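Local coordinates for CDA peptide synthetase I (Streptomyces coelicolor, PDB 5DU9), which contains a condensation domain of a nonribosomal peptide synthetase, with a fold of the CoA-dependent acyltransferase clan, at residues Ser14-Val19 / His157-Asp162. The protein carries 1 engineered substitution. Sequence-based numbering, arbitrary orientation.
Engineered in segment 14-19: Cys18 (natural residue Glu). With UM2 ((2S)-2-amino-N-butyl-propanamide), chain E.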
ATOM      1  N   SER A  14      16.159  -3.325  -0.279  1.00 16.36           N
ATOM      2  CA  SER A  14      16.201  -2.382  -1.391  1.00 16.51           C
ATOM      3  C   SER A  14      15.158  -1.283  -1.212  1.00 15.41           C
ATOM      4  O   SER A  14      15.440  -0.103  -1.424  1.00 15.53           O
ATOM      5  CB  SER A  14      15.973  -3.105  -2.717  1.00 19.08           C
ATOM      6  OG  SER A  14      17.095  -3.904  -3.050  1.00 18.56           O
ATOM      7  N   ALA A  15      13.951  -1.680  -0.831  1.00 14.55           N
ATOM      8  CA  ALA A  15      12.868  -0.727  -0.625  1.00 13.65           C
ATOM      9  C   ALA A  15      13.210   0.252   0.496  1.00 13.33           C
ATOM     10  O   ALA A  15      12.905   1.432   0.414  1.00 13.98           O
ATOM     11  CB  ALA A  15      11.575  -1.451  -0.315  1.00 13.18           C
ATOM     12  N   GLN A  16      13.853  -0.243   1.543  1.00 13.49           N
ATOM     13  CA  GLN A  16      14.238   0.625   2.646  1.00 13.65           C
ATOM     14  C   GLN A  16      15.329   1.607   2.217  1.00 14.33           C
ATOM     15  O   GLN A  16      15.296   2.779   2.598  1.00 16.72           O
ATOM     16  CB  GLN A  16      14.698  -0.207   3.840  1.00 13.81           C
ATOM     17  CG  GLN A  16      13.549  -0.887   4.551  1.00 13.14           C
ATOM     18  CD  GLN A  16      13.997  -1.756   5.709  1.00 13.75           C
ATOM     19  OE1 GLN A  16      14.944  -2.528   5.591  1.00 15.00           O
ATOM     20  NE2 GLN A  16      13.313  -1.636   6.834  1.00 13.53           N
ATOM     21  N   HIS A  17      16.287   1.134   1.421  1.00 15.19           N
ATOM     22  CA  HIS A  17      17.312   2.010   0.849  1.00 16.21           C
ATOM     23  C   HIS A  17      16.663   3.125   0.028  1.00 16.88           C
ATOM     24  O   HIS A  17      17.091   4.276   0.073  1.00 17.10           O
ATOM     25  CB  HIS A  17      18.284   1.222  -0.033  1.00 18.88           C
ATOM     26  CG  HIS A  17      19.414   0.587   0.717  1.00 31.16           C
ATOM     27  ND1 HIS A  17      20.429   1.319   1.295  1.00 30.01           N
ATOM     28  CD2 HIS A  17      19.702  -0.714   0.965  1.00 26.07           C
ATOM     29  CE1 HIS A  17      21.287   0.498   1.876  1.00 26.70           C
ATOM     30  NE2 HIS A  17      20.869  -0.741   1.690  1.00 26.10           N
ATOM     31  N   CYS A  18      15.627   2.767  -0.724  1.00 15.47           N
ATOM     32  CA  CYS A  18      14.907   3.720  -1.565  1.00 15.53           C
ATOM     33  C   CYS A  18      14.251   4.821  -0.727  1.00 15.05           C
ATOM     34  O   CYS A  18      14.375   6.014  -1.032  1.00 18.16           O
ATOM     35  CB  CYS A  18      13.850   2.986  -2.397  1.00 15.14           C
ATOM     36  SG  CYS A  18      12.806   4.048  -3.430  1.00 19.43           S
ATOM     37  N   VAL A  19      13.550   4.417   0.326  1.00 15.39           N
ATOM     38  CA  VAL A  19      12.900   5.369   1.211  1.00 13.75           C
ATOM     39  C   VAL A  19      13.942   6.230   1.917  1.00 14.93           C
ATOM     40  O   VAL A  19      13.764   7.437   2.054  1.00 15.57           O
ATOM     41  CB  VAL A  19      12.012   4.654   2.246  1.00 14.45           C
ATOM     42  CG1 VAL A  19      11.468   5.636   3.279  1.00 16.10           C
ATOM     43  CG2 VAL A  19      10.860   3.955   1.539  1.00 12.68           C
ATOM     44  N   HIS A 157       6.179   5.151   9.571  1.00 16.44           N
ATOM     45  CA  HIS A 157       7.090   5.611   8.544  1.00 13.74           C
ATOM     46  C   HIS A 157       7.189   4.489   7.529  1.00 15.15           C
ATOM     47  O   HIS A 157       7.333   3.330   7.906  1.00 13.28           O
ATOM     48  CB  HIS A 157       8.463   5.951   9.106  1.00 17.51           C
ATOM     49  CG  HIS A 157       9.288   6.782   8.179  1.00 15.81           C
ATOM     50  ND1 HIS A 157       9.765   6.303   6.978  1.00 14.20           N
ATOM     51  CD2 HIS A 157       9.698   8.069   8.264  1.00 18.33           C
ATOM     52  CE1 HIS A 157      10.444   7.259   6.366  1.00 14.87           C
ATOM     53  NE2 HIS A 157      10.414   8.341   7.123  1.00 19.91           N
ATOM     54  N   HIS A 158       7.091   4.821   6.246  1.00 12.54           N
ATOM     55  CA  HIS A 158       7.104   3.801   5.208  1.00 10.33           C
ATOM     56  C   HIS A 158       8.366   2.929   5.263  1.00 13.43           C
ATOM     57  O   HIS A 158       8.356   1.791   4.789  1.00 14.40           O
ATOM     58  CB  HIS A 158       6.963   4.455   3.826  1.00 14.85           C
ATOM     59  CG  HIS A 158       6.319   3.572   2.804  1.00 15.49           C
ATOM     60  ND1 HIS A 158       6.282   2.199   2.921  1.00 18.43           N
ATOM     61  CD2 HIS A 158       5.664   3.868   1.656  1.00 18.28           C
ATOM     62  CE1 HIS A 158       5.643   1.688   1.884  1.00 20.28           C
ATOM     63  NE2 HIS A 158       5.261   2.680   1.100  1.00 18.07           N
ATOM     64  N   ILE A 159       9.441   3.438   5.857  1.00 12.89           N
ATOM     65  CA  ILE A 159      10.688   2.681   5.881  1.00 13.85           C
ATOM     66  C   ILE A 159      10.603   1.427   6.758  1.00 13.08           C
ATOM     67  O   ILE A 159      11.421   0.528   6.598  1.00 13.17           O
ATOM     68  CB  ILE A 159      11.887   3.558   6.350  1.00 12.93           C
ATOM     69  CG1 ILE A 159      13.206   2.952   5.857  1.00 16.93           C
ATOM     70  CG2 ILE A 159      11.894   3.740   7.868  1.00 14.95           C
ATOM     71  CD1 ILE A 159      14.406   3.881   5.980  1.00 15.83           C
ATOM     72  N   VAL A 160       9.624   1.345   7.665  1.00 14.52           N
ATOM     73  CA  VAL A 160       9.526   0.172   8.543  1.00 12.19           C
ATOM     74  C   VAL A 160       8.342  -0.751   8.216  1.00 11.12           C
ATOM     75  O   VAL A 160       8.361  -1.925   8.589  1.00 13.05           O
ATOM     76  CB  VAL A 160       9.431   0.567  10.047  1.00 13.77           C
ATOM     77  CG1 VAL A 160      10.751   1.166  10.525  1.00 17.23           C
ATOM     78  CG2 VAL A 160       8.277   1.516  10.314  1.00 14.69           C
ATOM     79  N   ILE A 161       7.327  -0.236   7.528  1.00 11.81           N
ATOM     80  CA  ILE A 161       6.092  -0.997   7.303  1.00 12.51           C
ATOM     81  C   ILE A 161       5.504  -0.740   5.922  1.00 12.25           C
ATOM     82  O   ILE A 161       5.254   0.413   5.553  1.00 15.99           O
ATOM     83  CB  ILE A 161       5.021  -0.652   8.379  1.00 14.64           C
ATOM     84  CG1 ILE A 161       5.418  -1.221   9.750  1.00 13.54           C
ATOM     85  CG2 ILE A 161       3.629  -1.165   7.981  1.00 14.98           C
ATOM     86  CD1 ILE A 161       5.388  -2.740   9.852  1.00 13.77           C
ATOM     87  N   ASP A 162       5.294  -1.818   5.171  1.00 12.67           N
ATOM     88  CA  ASP A 162       4.576  -1.761   3.898  1.00 13.10           C
ATOM     89  C   ASP A 162       3.156  -2.317   4.053  1.00 15.36           C
ATOM     90  O   ASP A 162       2.743  -2.705   5.145  1.00 14.32           O
ATOM     91  CB  ASP A 162       5.341  -2.516   2.801  1.00 14.90           C
ATOM     92  CG  ASP A 162       5.699  -3.944   3.186  1.00 14.18           C
ATOM     93  OD1 ASP A 162       4.971  -4.568   3.986  1.00 14.06           O
ATOM     94  OD2 ASP A 162       6.713  -4.451   2.654  1.00 15.14           O
TER
HETATM   95  CCH UM2 E 503      11.252   3.216  -3.806  1.00 33.59           C
HETATM   96  CCI UM2 E 503      10.528   2.768  -2.550  1.00 34.02           C
HETATM   97  CCJ UM2 E 503       9.633   3.860  -1.958  1.00 29.49           C
HETATM   98  CCK UM2 E 503       8.278   3.970  -2.658  1.00 41.93           C
HETATM   99  NCL UM2 E 503       7.279   3.022  -2.181  1.00 30.44           N
HETATM  100  CCM UM2 E 503       6.008   3.376  -1.977  1.00 25.63           C
HETATM  101  OCN UM2 E 503       5.667   4.519  -1.711  1.00 23.97           O
HETATM  102  CCO UM2 E 503       4.972   2.297  -2.119  1.00 21.03           C
HETATM  103  CCP UM2 E 503       4.525   2.215  -3.575  1.00 25.91           C
HETATM  104  NCQ UM2 E 503       3.792   2.616  -1.291  1.00 21.92           N
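Gln16 reaches from helix 14-24 to the loop that follows strand 149-157, where its NE2 donates to Ile159 O at 2.9 Å. The bond is nearly straight, 162° at the hydrogen, and the acceptor lies in the amide plane of Gln16. Beside it the packing is close and apolar. A chi1 of 173° turns Val19 CG1 toward the loop, 3.7 Å from Ile159 CB. The same methyl lies in the plane of the His157 ring, at its edge, 3.6 Å from His157 CE1. That ring is held at both nitrogens, which fixes its rotation: ND1 accepts the N-H of Ile159 (N to ND1 3.1 Å), and NE2 is hydrogen-bonded to Gln23 OE1 further along the helix. Contact thins toward the ligand pocket, where His158 makes no close contact with the helix and the engineered, partly exposed Cys18 lies well away from the loop. (2S)-2-amino-N-butyl-propanamide spans them, covalently joined to Cys18 SG and donating from NCQ to His158 NE2 (2.8 Å) at the ring edge. Asp162, at the N-cap of helix 163-182, forms a salt bridge with Arg297. His157 to Asp162 match the HHxxxD motif of condensation domains, here set against the N-terminal helix.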